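Local coordinates for prenyltransference for protein (Lavandula lanata, PDB 5HC8), which probably joins two molecules of dimethylallyl diphosphate in a head-to-middle condensation to give lavandulyl diphosphate, at residues Leu55-Leu60 with Lys132-Ile137; Glu94-Gln99 with Gly126-Asn131; Leu178-Thr183 with Asn202-Gln207. All coordinates share one frame; numbering follows the deposited sequence.

Contact 1: Leu55-Leu60 with Lys132-Ile137. With SO4 (sulfate ion), chain E.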
ATOM      1  N   LEU A  55      12.777 -21.607  -8.569  1.00 34.44           N
ATOM      2  CA  LEU A  55      13.579 -20.742  -7.708  1.00 32.73           C
ATOM      3  C   LEU A  55      13.311 -20.975  -6.222  1.00 32.20           C
ATOM      4  O   LEU A  55      13.943 -20.390  -5.380  1.00 32.54           O
ATOM      5  CB  LEU A  55      13.328 -19.273  -8.048  1.00 36.52           C
ATOM      6  CG  LEU A  55      13.897 -18.755  -9.353  1.00 36.97           C
ATOM      7  CD1 LEU A  55      13.229 -17.465  -9.700  1.00 35.27           C
ATOM      8  CD2 LEU A  55      15.409 -18.528  -9.333  1.00 37.96           C
ATOM      9  N   GLY A  56      12.351 -21.816  -5.881  1.00 33.93           N
ATOM     10  CA  GLY A  56      12.090 -22.053  -4.477  1.00 30.92           C
ATOM     11  C   GLY A  56      11.196 -21.008  -3.841  1.00 30.16           C
ATOM     12  O   GLY A  56      11.116 -20.926  -2.630  1.00 30.30           O
ATOM     13  N   ILE A  57      10.511 -20.211  -4.641  1.00 30.41           N
ATOM     14  CA  ILE A  57       9.481 -19.322  -4.093  1.00 28.03           C
ATOM     15  C   ILE A  57       8.300 -20.218  -3.592  1.00 26.30           C
ATOM     16  O   ILE A  57       7.966 -21.198  -4.189  1.00 27.57           O
ATOM     17  CB  ILE A  57       9.051 -18.327  -5.162  1.00 25.88           C
ATOM     18  CG1 ILE A  57      10.194 -17.338  -5.472  1.00 27.37           C
ATOM     19  CG2 ILE A  57       7.744 -17.593  -4.770  1.00 25.20           C
ATOM     20  CD1 ILE A  57       9.992 -16.629  -6.776  1.00 28.80           C
ATOM     21  N   LYS A  58       7.737 -19.876  -2.465  1.00 27.34           N
ATOM     22  CA  LYS A  58       6.721 -20.667  -1.817  1.00 29.64           C
ATOM     23  C   LYS A  58       5.315 -20.268  -2.235  1.00 28.36           C
ATOM     24  O   LYS A  58       4.460 -21.098  -2.323  1.00 25.75           O
ATOM     25  CB  LYS A  58       6.868 -20.598  -0.329  1.00 34.73           C
ATOM     26  CG  LYS A  58       8.162 -21.267   0.149  1.00 35.12           C
ATOM     27  CD  LYS A  58       8.327 -21.072   1.622  1.00 44.83           C
ATOM     28  CE  LYS A  58       9.615 -21.739   2.136  1.00 55.17           C
ATOM     29  NZ  LYS A  58       9.957 -21.167   3.477  1.00 61.83           N
ATOM     30  N   LEU A  59       5.118 -19.001  -2.532  1.00 24.87           N
ATOM     31  CA  LEU A  59       3.854 -18.557  -3.080  1.00 25.93           C
ATOM     32  C   LEU A  59       4.045 -17.504  -4.160  1.00 24.27           C
ATOM     33  O   LEU A  59       4.749 -16.532  -3.954  1.00 25.30           O
ATOM     34  CB  LEU A  59       2.979 -18.069  -1.882  1.00 24.74           C
ATOM     35  CG  LEU A  59       1.814 -17.178  -2.355  1.00 25.38           C
ATOM     36  CD1 LEU A  59       0.862 -17.972  -3.192  1.00 27.15           C
ATOM     37  CD2 LEU A  59       1.158 -16.585  -1.122  1.00 25.69           C
ATOM     38  N   LEU A  60       3.450 -17.729  -5.322  1.00 23.91           N
ATOM     39  CA  LEU A  60       3.404 -16.736  -6.402  1.00 24.80           C
ATOM     40  C   LEU A  60       1.942 -16.325  -6.594  1.00 25.51           C
ATOM     41  O   LEU A  60       1.081 -17.192  -6.840  1.00 23.60           O
ATOM     42  CB  LEU A  60       3.805 -17.317  -7.703  1.00 24.73           C
ATOM     43  CG  LEU A  60       3.865 -16.288  -8.845  1.00 26.21           C
ATOM     44  CD1 LEU A  60       5.046 -15.323  -8.639  1.00 27.45           C
ATOM     45  CD2 LEU A  60       3.944 -16.949 -10.192  1.00 28.23           C
ATOM     46  N   LYS A 132       1.895 -30.604  -2.941  1.00 41.95           N
ATOM     47  CA  LYS A 132       2.783 -30.065  -1.924  1.00 44.30           C
ATOM     48  C   LYS A 132       3.778 -29.037  -2.470  1.00 38.83           C
ATOM     49  O   LYS A 132       4.640 -28.597  -1.734  1.00 38.14           O
ATOM     50  CB  LYS A 132       3.597 -31.239  -1.315  1.00 48.40           C
ATOM     51  CG  LYS A 132       2.796 -32.176  -0.419  1.00 58.67           C
ATOM     52  CD  LYS A 132       2.421 -31.541   0.923  1.00 66.89           C
ATOM     53  CE  LYS A 132       1.499 -32.463   1.716  1.00 73.74           C
ATOM     54  NZ  LYS A 132       0.828 -31.748   2.831  1.00 79.29           N
ATOM     55  N   GLY A 133       3.721 -28.715  -3.754  1.00 36.24           N
ATOM     56  CA  GLY A 133       4.687 -27.801  -4.360  1.00 36.41           C
ATOM     57  C   GLY A 133       4.309 -26.339  -4.119  1.00 36.52           C
ATOM     58  O   GLY A 133       3.595 -26.018  -3.187  1.00 30.49           O
ATOM     59  N   MET A 134       4.815 -25.457  -4.959  1.00 33.62           N
ATOM     60  CA  MET A 134       4.647 -24.041  -4.719  1.00 32.82           C
ATOM     61  C   MET A 134       3.176 -23.770  -4.846  1.00 30.22           C
ATOM     62  O   MET A 134       2.515 -24.293  -5.730  1.00 28.96           O
ATOM     63  CB  MET A 134       5.426 -23.218  -5.746  1.00 30.44           C
ATOM     64  CG  MET A 134       5.325 -21.695  -5.615  1.00 28.76           C
ATOM     65  SD  MET A 134       6.094 -20.828  -6.969  1.00 28.71           S
ATOM     66  CE  MET A 134       4.844 -20.898  -8.225  1.00 29.87           C
ATOM     67  N   HIS A 135       2.687 -22.902  -3.986  1.00 29.06           N
ATOM     68  CA  HIS A 135       1.350 -22.359  -4.105  1.00 27.23           C
ATOM     69  C   HIS A 135       1.340 -21.246  -5.213  1.00 28.50           C
ATOM     70  O   HIS A 135       2.252 -20.391  -5.282  1.00 25.17           O
ATOM     71  CB  HIS A 135       0.959 -21.839  -2.723  1.00 26.74           C
ATOM     72  CG  HIS A 135      -0.502 -21.656  -2.481  1.00 27.27           C
ATOM     73  ND1 HIS A 135      -0.983 -21.253  -1.256  1.00 28.59           N
ATOM     74  CD2 HIS A 135      -1.591 -21.822  -3.270  1.00 29.60           C
ATOM     75  CE1 HIS A 135      -2.296 -21.174  -1.303  1.00 25.73           C
ATOM     76  NE2 HIS A 135      -2.685 -21.497  -2.520  1.00 29.49           N
ATOM     77  N   PHE A 136       0.306 -21.295  -6.063  1.00 26.43           N
ATOM     78  CA  PHE A 136       0.008 -20.296  -7.072  1.00 28.90           C
ATOM     79  C   PHE A 136      -1.384 -19.754  -6.810  1.00 28.35           C
ATOM     80  O   PHE A 136      -2.367 -20.506  -6.832  1.00 29.26           O
ATOM     81  CB  PHE A 136       0.034 -20.922  -8.457  1.00 28.62           C
ATOM     82  CG  PHE A 136      -0.498 -20.042  -9.548  1.00 30.04           C
ATOM     83  CD1 PHE A 136      -0.303 -18.638  -9.544  1.00 29.16           C
ATOM     84  CD2 PHE A 136      -1.278 -20.583 -10.576  1.00 30.50           C
ATOM     85  CE1 PHE A 136      -0.826 -17.835 -10.554  1.00 27.96           C
ATOM     86  CE2 PHE A 136      -1.794 -19.769 -11.605  1.00 29.96           C
ATOM     87  CZ  PHE A 136      -1.555 -18.399 -11.601  1.00 32.26           C
ATOM     88  N   ILE A 137      -1.492 -18.464  -6.464  1.00 27.73           N
ATOM     89  CA  ILE A 137      -2.800 -17.806  -6.295  1.00 25.99           C
ATOM     90  C   ILE A 137      -3.087 -16.930  -7.520  1.00 26.41           C
ATOM     91  O   ILE A 137      -2.245 -16.097  -7.933  1.00 25.43           O
ATOM     92  CB  ILE A 137      -2.856 -16.956  -5.039  1.00 27.42           C
ATOM     93  CG1 ILE A 137      -2.838 -17.873  -3.825  1.00 29.42           C
ATOM     94  CG2 ILE A 137      -4.141 -16.083  -4.973  1.00 28.56           C
ATOM     95  CD1 ILE A 137      -2.604 -17.173  -2.493  1.00 27.88           C
TER
HETATM   96  S   SO4 E 404       0.876 -21.892   1.820  1.00 63.02           S
HETATM   97  O1  SO4 E 404       0.876 -20.756   0.797  1.00 34.39           O
HETATM   98  O2  SO4 E 404       0.512 -21.581   3.262  1.00 37.30           O
HETATM   99  O3  SO4 E 404      -0.078 -22.988   1.415  1.00 66.11           O
HETATM  100  O4  SO4 E 404       2.271 -22.434   1.762  1.00 68.60           O

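Contact 2: Glu94-Gln99 with Gly126-Asn131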
ATOM      1  N   GLU A  94      -1.821 -28.587 -16.570  1.00 40.66           N
ATOM      2  CA  GLU A  94      -0.422 -29.055 -16.760  1.00 44.62           C
ATOM      3  C   GLU A  94       0.521 -28.786 -15.575  1.00 44.28           C
ATOM      4  O   GLU A  94       1.292 -29.646 -15.178  1.00 36.79           O
ATOM      5  CB  GLU A  94       0.174 -28.418 -18.022  1.00 52.26           C
ATOM      6  CG  GLU A  94       1.249 -29.265 -18.702  1.00 68.09           C
ATOM      7  CD  GLU A  94       0.704 -30.599 -19.259  1.00 79.52           C
ATOM      8  OE1 GLU A  94       1.505 -31.400 -19.804  1.00 85.86           O
ATOM      9  OE2 GLU A  94      -0.528 -30.859 -19.165  1.00 84.98           O
ATOM     10  N   LEU A  95       0.461 -27.583 -15.002  1.00 38.49           N
ATOM     11  CA  LEU A  95       1.301 -27.247 -13.879  1.00 37.17           C
ATOM     12  C   LEU A  95       1.046 -28.073 -12.586  1.00 35.59           C
ATOM     13  O   LEU A  95       1.990 -28.438 -11.864  1.00 39.06           O
ATOM     14  CB  LEU A  95       1.139 -25.742 -13.565  1.00 39.01           C
ATOM     15  CG  LEU A  95       1.719 -24.787 -14.624  1.00 40.59           C
ATOM     16  CD1 LEU A  95       1.034 -23.417 -14.621  1.00 42.22           C
ATOM     17  CD2 LEU A  95       3.197 -24.686 -14.332  1.00 41.88           C
ATOM     18  N   VAL A  96      -0.212 -28.308 -12.257  1.00 36.04           N
ATOM     19  CA  VAL A  96      -0.531 -28.966 -11.013  1.00 40.61           C
ATOM     20  C   VAL A  96      -0.300 -30.493 -11.143  1.00 45.66           C
ATOM     21  O   VAL A  96      -0.020 -31.163 -10.129  1.00 48.86           O
ATOM     22  CB  VAL A  96      -1.948 -28.632 -10.515  1.00 42.94           C
ATOM     23  CG1 VAL A  96      -2.169 -27.139 -10.456  1.00 44.38           C
ATOM     24  CG2 VAL A  96      -3.026 -29.240 -11.377  1.00 45.43           C
ATOM     25  N   THR A  97      -0.381 -31.001 -12.374  1.00 44.52           N
ATOM     26  CA  THR A  97      -0.095 -32.443 -12.667  1.00 50.36           C
ATOM     27  C   THR A  97       1.336 -32.739 -13.114  1.00 54.38           C
ATOM     28  O   THR A  97       1.695 -33.906 -13.277  1.00 52.31           O
ATOM     29  CB  THR A  97      -1.130 -33.111 -13.618  1.00 42.99           C
ATOM     30  OG1 THR A  97      -1.083 -32.562 -14.937  1.00 41.06           O
ATOM     31  CG2 THR A  97      -2.526 -32.930 -13.057  1.00 48.60           C
ATOM     32  N   SER A  98       2.167 -31.701 -13.253  1.00 53.53           N
ATOM     33  CA  SER A  98       3.601 -31.875 -13.479  1.00 44.12           C
ATOM     34  C   SER A  98       4.313 -32.256 -12.208  1.00 41.41           C
ATOM     35  O   SER A  98       3.731 -32.296 -11.110  1.00 42.15           O
ATOM     36  CB  SER A  98       4.233 -30.579 -13.993  1.00 45.57           C
ATOM     37  OG  SER A  98       4.429 -29.642 -12.938  1.00 42.33           O
ATOM     38  N   GLN A  99       5.604 -32.497 -12.347  1.00 45.90           N
ATOM     39  CA  GLN A  99       6.447 -32.737 -11.188  1.00 51.20           C
ATOM     40  C   GLN A  99       6.635 -31.477 -10.350  1.00 48.46           C
ATOM     41  O   GLN A  99       7.161 -31.564  -9.264  1.00 51.65           O
ATOM     42  CB  GLN A  99       7.807 -33.283 -11.598  1.00 65.15           C
ATOM     43  CG  GLN A  99       7.733 -34.708 -12.147  1.00 82.85           C
ATOM     44  CD  GLN A  99       8.401 -34.837 -13.513  1.00107.88           C
ATOM     45  OE1 GLN A  99       7.790 -34.541 -14.558  1.00119.61           O
ATOM     46  NE2 GLN A  99       9.664 -35.275 -13.515  1.00112.92           N
ATOM     47  N   GLY A 126      -9.546 -28.273  -6.942  1.00 44.85           N
ATOM     48  CA  GLY A 126      -9.765 -29.687  -6.582  1.00 42.55           C
ATOM     49  C   GLY A 126      -8.666 -30.622  -7.050  1.00 41.92           C
ATOM     50  O   GLY A 126      -8.173 -31.421  -6.272  1.00 45.14           O
ATOM     51  N   LEU A 127      -8.251 -30.459  -8.303  1.00 42.69           N
ATOM     52  CA  LEU A 127      -7.146 -31.214  -8.896  1.00 48.55           C
ATOM     53  C   LEU A 127      -5.813 -31.045  -8.152  1.00 47.19           C
ATOM     54  O   LEU A 127      -4.948 -31.930  -8.178  1.00 48.73           O
ATOM     55  CB  LEU A 127      -6.995 -30.793 -10.356  1.00 45.91           C
ATOM     56  CG  LEU A 127      -6.129 -31.605 -11.291  1.00 55.55           C
ATOM     57  CD1 LEU A 127      -6.922 -32.850 -11.681  1.00 56.94           C
ATOM     58  CD2 LEU A 127      -5.696 -30.821 -12.536  1.00 51.42           C
ATOM     59  N   SER A 128      -5.644 -29.931  -7.444  1.00 45.38           N
ATOM     60  CA  SER A 128      -4.341 -29.624  -6.838  1.00 39.75           C
ATOM     61  C   SER A 128      -4.426 -29.633  -5.326  1.00 40.51           C
ATOM     62  O   SER A 128      -3.456 -29.340  -4.616  1.00 38.34           O
ATOM     63  CB  SER A 128      -3.848 -28.264  -7.374  1.00 43.50           C
ATOM     64  OG  SER A 128      -4.738 -27.222  -7.028  1.00 40.81           O
ATOM     65  N   GLN A 129      -5.587 -30.001  -4.814  1.00 42.46           N
ATOM     66  CA  GLN A 129      -5.835 -29.896  -3.413  1.00 56.87           C
ATOM     67  C   GLN A 129      -4.778 -30.611  -2.571  1.00 57.44           C
ATOM     68  O   GLN A 129      -4.404 -30.122  -1.496  1.00 62.11           O
ATOM     69  CB  GLN A 129      -7.222 -30.456  -3.068  1.00 63.18           C
ATOM     70  CG  GLN A 129      -7.472 -30.406  -1.567  1.00 76.12           C
ATOM     71  CD  GLN A 129      -8.922 -30.176  -1.204  1.00 86.58           C
ATOM     72  OE1 GLN A 129      -9.820 -30.738  -1.823  1.00 84.78           O
ATOM     73  NE2 GLN A 129      -9.156 -29.352  -0.180  1.00 92.75           N
ATOM     74  N   ALA A 130      -4.310 -31.769  -3.024  1.00 55.02           N
ATOM     75  CA  ALA A 130      -3.334 -32.531  -2.218  1.00 59.01           C
ATOM     76  C   ALA A 130      -1.847 -32.223  -2.547  1.00 55.85           C
ATOM     77  O   ALA A 130      -0.942 -32.811  -1.950  1.00 53.94           O
ATOM     78  CB  ALA A 130      -3.610 -34.029  -2.358  1.00 56.33           C
ATOM     79  N   ASN A 131      -1.595 -31.330  -3.500  1.00 52.03           N
ATOM     80  CA  ASN A 131      -0.230 -31.078  -3.979  1.00 44.42           C
ATOM     81  C   ASN A 131       0.587 -30.418  -2.890  1.00 42.86           C
ATOM     82  O   ASN A 131       0.058 -29.760  -1.998  1.00 41.41           O
ATOM     83  CB  ASN A 131      -0.255 -30.232  -5.254  1.00 43.01           C
ATOM     84  CG  ASN A 131      -0.832 -30.989  -6.427  1.00 47.08           C
ATOM     85  OD1 ASN A 131      -1.240 -32.116  -6.243  1.00 54.01           O
ATOM     86  ND2 ASN A 131      -0.873 -30.398  -7.623  1.00 43.78           N
TER

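Contact 3: Leu178-Thr183 with Asn202-Gln207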
ATOM      1  N   LEU A 178      -9.040 -12.137   6.171  1.00 27.64           N
ATOM      2  CA  LEU A 178      -8.834 -11.691   4.783  1.00 27.88           C
ATOM      3  C   LEU A 178      -8.850 -12.854   3.888  1.00 30.21           C
ATOM      4  O   LEU A 178      -8.745 -14.026   4.343  1.00 29.97           O
ATOM      5  CB  LEU A 178      -7.471 -10.956   4.672  1.00 26.08           C
ATOM      6  CG  LEU A 178      -7.471  -9.680   5.515  1.00 24.57           C
ATOM      7  CD1 LEU A 178      -6.037  -9.246   5.794  1.00 27.59           C
ATOM      8  CD2 LEU A 178      -8.182  -8.535   4.758  1.00 23.26           C
ATOM      9  N   MET A 179      -8.940 -12.556   2.593  1.00 27.45           N
ATOM     10  CA  MET A 179      -8.889 -13.543   1.544  1.00 27.12           C
ATOM     11  C   MET A 179      -7.561 -14.251   1.438  1.00 26.00           C
ATOM     12  O   MET A 179      -7.531 -15.354   0.908  1.00 24.75           O
ATOM     13  CB  MET A 179      -9.312 -12.954   0.188  1.00 28.69           C
ATOM     14  CG  MET A 179     -10.805 -12.659   0.126  1.00 31.28           C
ATOM     15  SD  MET A 179     -11.309 -11.974  -1.471  1.00 31.86           S
ATOM     16  CE  MET A 179     -11.441 -10.267  -1.047  1.00 33.64           C
ATOM     17  N   THR A 180      -6.484 -13.682   2.021  1.00 23.33           N
ATOM     18  CA  THR A 180      -5.189 -14.330   1.986  1.00 22.82           C
ATOM     19  C   THR A 180      -5.055 -15.323   3.153  1.00 26.86           C
ATOM     20  O   THR A 180      -3.962 -15.879   3.344  1.00 25.12           O
ATOM     21  CB  THR A 180      -4.089 -13.247   2.064  1.00 21.97           C
ATOM     22  OG1 THR A 180      -4.470 -12.199   3.002  1.00 25.62           O
ATOM     23  CG2 THR A 180      -3.917 -12.705   0.680  1.00 24.37           C
ATOM     24  N   ASN A 181      -6.156 -15.555   3.914  1.00 26.38           N
ATOM     25  CA  ASN A 181      -6.111 -16.550   5.032  1.00 29.75           C
ATOM     26  C   ASN A 181      -5.793 -17.990   4.563  1.00 29.37           C
ATOM     27  O   ASN A 181      -5.466 -18.879   5.363  1.00 32.23           O
ATOM     28  CB  ASN A 181      -7.351 -16.481   5.953  1.00 27.30           C
ATOM     29  CG  ASN A 181      -8.607 -16.899   5.259  1.00 31.57           C
ATOM     30  OD1 ASN A 181      -8.595 -17.468   4.189  1.00 31.33           O
ATOM     31  ND2 ASN A 181      -9.736 -16.508   5.855  1.00 34.10           N
ATOM     32  N   ILE A 182      -5.870 -18.214   3.288  1.00 28.28           N
ATOM     33  CA  ILE A 182      -5.456 -19.467   2.711  1.00 32.25           C
ATOM     34  C   ILE A 182      -3.942 -19.675   2.628  1.00 28.29           C
ATOM     35  O   ILE A 182      -3.538 -20.721   2.189  1.00 30.35           O
ATOM     36  CB  ILE A 182      -6.070 -19.662   1.332  1.00 32.90           C
ATOM     37  CG1 ILE A 182      -5.552 -18.582   0.335  1.00 34.86           C
ATOM     38  CG2 ILE A 182      -7.610 -19.689   1.412  1.00 33.89           C
ATOM     39  CD1 ILE A 182      -5.720 -18.985  -1.093  1.00 34.46           C
ATOM     40  N   THR A 183      -3.105 -18.707   3.023  1.00 28.26           N
ATOM     41  CA  THR A 183      -1.680 -18.932   2.982  1.00 31.60           C
ATOM     42  C   THR A 183      -1.140 -18.582   4.301  1.00 29.56           C
ATOM     43  O   THR A 183      -1.545 -17.578   4.853  1.00 27.62           O
ATOM     44  CB  THR A 183      -0.822 -17.831   2.310  1.00 35.48           C
ATOM     45  OG1 THR A 183      -1.553 -16.767   1.662  1.00 36.71           O
ATOM     46  CG2 THR A 183       0.315 -18.347   1.675  1.00 27.31           C
ATOM     47  N   ASN A 202      -5.509  -0.604  -6.234  1.00 20.62           N
ATOM     48  CA  ASN A 202      -6.432  -1.307  -5.364  1.00 23.84           C
ATOM     49  C   ASN A 202      -6.164  -2.813  -5.364  1.00 24.02           C
ATOM     50  O   ASN A 202      -7.069  -3.667  -5.218  1.00 22.26           O
ATOM     51  CB  ASN A 202      -7.908  -0.887  -5.586  1.00 23.97           C
ATOM     52  CG  ASN A 202      -8.823  -1.480  -4.559  1.00 23.66           C
ATOM     53  OD1 ASN A 202      -8.511  -1.509  -3.376  1.00 22.87           O
ATOM     54  ND2 ASN A 202      -9.935  -2.023  -5.011  1.00 24.36           N
ATOM     55  N   PHE A 203      -4.873  -3.158  -5.521  1.00 21.80           N
ATOM     56  CA  PHE A 203      -4.431  -4.502  -5.137  1.00 21.31           C
ATOM     57  C   PHE A 203      -4.390  -4.633  -3.607  1.00 21.62           C
ATOM     58  O   PHE A 203      -5.043  -3.869  -2.851  1.00 19.95           O
ATOM     59  CB  PHE A 203      -3.085  -4.814  -5.839  1.00 22.34           C
ATOM     60  CG  PHE A 203      -2.616  -6.260  -5.801  1.00 21.75           C
ATOM     61  CD1 PHE A 203      -3.472  -7.367  -5.936  1.00 22.42           C
ATOM     62  CD2 PHE A 203      -1.243  -6.504  -5.747  1.00 25.15           C
ATOM     63  CE1 PHE A 203      -3.019  -8.654  -5.892  1.00 23.03           C
ATOM     64  CE2 PHE A 203      -0.753  -7.825  -5.723  1.00 28.02           C
ATOM     65  CZ  PHE A 203      -1.638  -8.909  -5.834  1.00 26.81           C
ATOM     66  N   PHE A 204      -3.640  -5.629  -3.109  1.00 21.72           N
ATOM     67  CA  PHE A 204      -3.396  -5.696  -1.688  1.00 23.95           C
ATOM     68  C   PHE A 204      -3.080  -4.360  -1.066  1.00 21.10           C
ATOM     69  O   PHE A 204      -2.279  -3.542  -1.583  1.00 22.64           O
ATOM     70  CB  PHE A 204      -2.145  -6.609  -1.369  1.00 25.83           C
ATOM     71  CG  PHE A 204      -2.253  -8.063  -1.730  1.00 23.35           C
ATOM     72  CD1 PHE A 204      -3.402  -8.797  -1.555  1.00 24.13           C
ATOM     73  CD2 PHE A 204      -1.126  -8.740  -2.214  1.00 26.93           C
ATOM     74  CE1 PHE A 204      -3.459 -10.119  -1.913  1.00 25.21           C
ATOM     75  CE2 PHE A 204      -1.164 -10.112  -2.547  1.00 27.06           C
ATOM     76  CZ  PHE A 204      -2.339 -10.825  -2.376  1.00 26.10           C
ATOM     77  N   LEU A 205      -3.603  -4.147   0.134  1.00 22.18           N
ATOM     78  CA  LEU A 205      -3.298  -2.976   0.909  1.00 21.23           C
ATOM     79  C   LEU A 205      -2.828  -3.461   2.277  1.00 22.09           C
ATOM     80  O   LEU A 205      -1.701  -3.208   2.633  1.00 24.75           O
ATOM     81  CB  LEU A 205      -4.541  -2.042   1.047  1.00 21.16           C
ATOM     82  CG  LEU A 205      -5.033  -1.497  -0.322  1.00 18.87           C
ATOM     83  CD1 LEU A 205      -6.330  -0.696  -0.078  1.00 18.84           C
ATOM     84  CD2 LEU A 205      -4.031  -0.643  -1.001  1.00 21.23           C
ATOM     85  N   TRP A 206      -3.696  -4.142   3.068  1.00 19.31           N
ATOM     86  CA  TRP A 206      -3.297  -4.690   4.348  1.00 20.69           C
ATOM     87  C   TRP A 206      -1.975  -5.495   4.234  1.00 20.25           C
ATOM     88  O   TRP A 206      -1.123  -5.440   5.148  1.00 24.50           O
ATOM     89  CB  TRP A 206      -4.375  -5.605   4.898  1.00 22.35           C
ATOM     90  CG  TRP A 206      -3.945  -6.392   6.091  1.00 22.78           C
ATOM     91  CD1 TRP A 206      -3.212  -7.541   6.104  1.00 20.74           C
ATOM     92  CD2 TRP A 206      -4.165  -6.022   7.468  1.00 21.44           C
ATOM     93  NE1 TRP A 206      -2.993  -7.931   7.409  1.00 24.58           N
ATOM     94  CE2 TRP A 206      -3.559  -7.009   8.266  1.00 23.70           C
ATOM     95  CE3 TRP A 206      -4.861  -4.996   8.093  1.00 23.98           C
ATOM     96  CZ2 TRP A 206      -3.634  -6.971   9.662  1.00 24.69           C
ATOM     97  CZ3 TRP A 206      -4.843  -4.901   9.444  1.00 27.42           C
ATOM     98  CH2 TRP A 206      -4.294  -5.928  10.231  1.00 26.01           C
ATOM     99  N   GLN A 207      -1.885  -6.222   3.142  1.00 21.03           N
ATOM    100  CA  GLN A 207      -0.784  -7.139   2.906  1.00 21.73           C
ATOM    101  C   GLN A 207       0.576  -6.518   2.688  1.00 22.34           C
ATOM    102  O   GLN A 207       1.563  -7.275   2.720  1.00 19.48           O
ATOM    103  CB  GLN A 207      -1.125  -8.188   1.830  1.00 21.04           C
ATOM    104  CG  GLN A 207      -2.275  -9.124   2.183  1.00 22.95           C
ATOM    105  CD  GLN A 207      -3.702  -8.590   1.944  1.00 24.84           C
ATOM    106  OE1 GLN A 207      -3.912  -7.392   1.609  1.00 24.97           O
ATOM    107  NE2 GLN A 207      -4.696  -9.477   2.113  1.00 24.77           N
TER

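Contact 1: Leu55-Leu60 with Lys132-Ile137
Leu59 and Leu60 run parallel to His135 and Phe136, and three backbone hydrogen bonds join the strands. His135 uses both its N, donating to Lys58 O, and its O, which accepts from Leu60 N at 2.9 Å; Leu60 O then takes the N-H of Ile137. Two CA-H...O contacts fill in the ladder, Leu59 CA to His135 O and Phe136 CA to Leu60 O. Leu60 O also meets the edge of the Phe136 ring in its plane, 3.4 Å from CD1.

Apolar packing differs on the two faces. On that of Leu59 and His135, the Leu59 CD1 methyl lies 3.6 Å from Ile137 CD1. On the other, Met134 extends with CG anti to its backbone N (chi1 180°) and bends at the sulfur, bringing CE to 3.8 Å from Leu60 CB, while Leu60 and Phe136 rest on Ile49 of helix 34-54.

A bound sulfate, probably from the crystallisation liquor, meets the ring edge: His135 ND1 donates to its O1, 2.8 Å away and nearly straight (169°), and NE2 bonds to Ser105. The arrangement is a neighbouring parallel pair inside the six-stranded sheet of the cis-prenyltransferase fold.

Contact 2: Glu94-Gln99 with Gly126-Asn131
Val96 of helix 91-97 packs against Leu127 and Ser128 of helix 115-128, the helix of the beta-alpha-beta crossover between the parallel strands 103-107 and 135-140. The helices meet in their last turns, and the closest pair of CA atoms across the two segments, those of Val96 and Ser128, is 5.7 Å apart. Val96 sends its two methyls to different partners. CG2, in the crowded position between its own backbone N and carbonyl carbon, meets Leu127 CD2 at 3.3 Å, tighter than ordinary van der Waals contact. CG1 instead lies 3.7 Å from Ser128 CB. Leu127 reaches over with CG anti to the backbone N (chi1 -167°), its branch running at a slant to the valine, and the same CD2 touches Thr97 CG2. The hydroxyl of Ser128 takes no part in this packing; it bonds back to Ala124 O in its own helix and to Phe104 N in strand 103-107.

Beyond Ser128 the chain makes a type I beta turn, closed by Asn131 N to Ser128 O, which returns Asn131 to the side of Val96. Its amide nitrogen is shared: ND2 bonds to Ile102 O, and more weakly to Val96 O. A leucine in place of Asn131 would probably leave Ile102 O without this donor and loosen the tie between helix 91-97 and the turn. The weakness of the bond to Val96 lies in its direction, not its length: ND2 comes within 2.8 Å of Val96 O, but the N-H...O angle is just 118°.

Contact 3: Leu178-Thr183 with Asn202-Gln207
Leu178 and Thr180 face Trp206 and Gln207 across two irregular backbones that stay well apart, with the CA atoms of Thr180 and Gln207 8.5 Å from each other, and side chains alone bridge the gap. The polar link is a hydrogen bond from Gln207 NE2 to Thr180 OG1, 2.9 Å long and almost straight at 168°. The hydroxyl lies in the plane of the amide, as expected for an N-H pointing directly at its acceptor, and the two side chains approach from opposite directions. The glutamine bends at chi2 to present this nitrogen, which also bonds to Asp147 OD2, and these two partners are likely to fix how the amide is turned.

Thr180 contributes its methyl as well: CG2 lies 3.7 Å from Phe204 CE1, meeting that ring obliquely. Within its own segment Phe204 has Phe203 CZ over one face and Gln207 CG over the opposite one, both toward the rim.

Leu178 meets the indole at about a right angle, placing CD1 over a face of Trp206, 3.6 Å from the centroid of the five-membered ring and 23° off its normal. This is a CH-pi contact, closest at Trp206 CD1. Set with CG anti to the backbone N (chi1 170°), the indole turns its NE1 to Glu175 OE1 and stacks on Phe174.

The 202-207 loop follows Arg199 and Ser201, which line the pocket of the bound thiodiphosphate analogue ISY, and reaches the dimer interface, where Arg145 of the second subunit makes a cation-pi contact with Trp206. Within the chain, Leu178 lies on helix 144-160, while Phe204 packs against Ile107 of strand 103-107 and His15 of strand 15-19.

From the N terminus, the chain passes through strand 15-19 and helix 34-54 to residues 55-60, the first half of contact 1. Contact 2 opens at residues 94-99 and closes at 126-131, a short loop around strand 103-107 nested wholly within the longer loop that contact 1 then closes at 132-137, directly after it in sequence. Contact 3 comes later, in series, and closes a loop holding strand 190-193. Contact 1 thus joins neighbouring inner strands, contact 2 the helices before and after strand 103-107, outermost in this chain's sheet, and contact 3 two loops, of which 202-207 reaches the dimer interface. Contacts 1 and 3 touch, Leu59 CD2 lying 3.4 Å from Thr183 CG2.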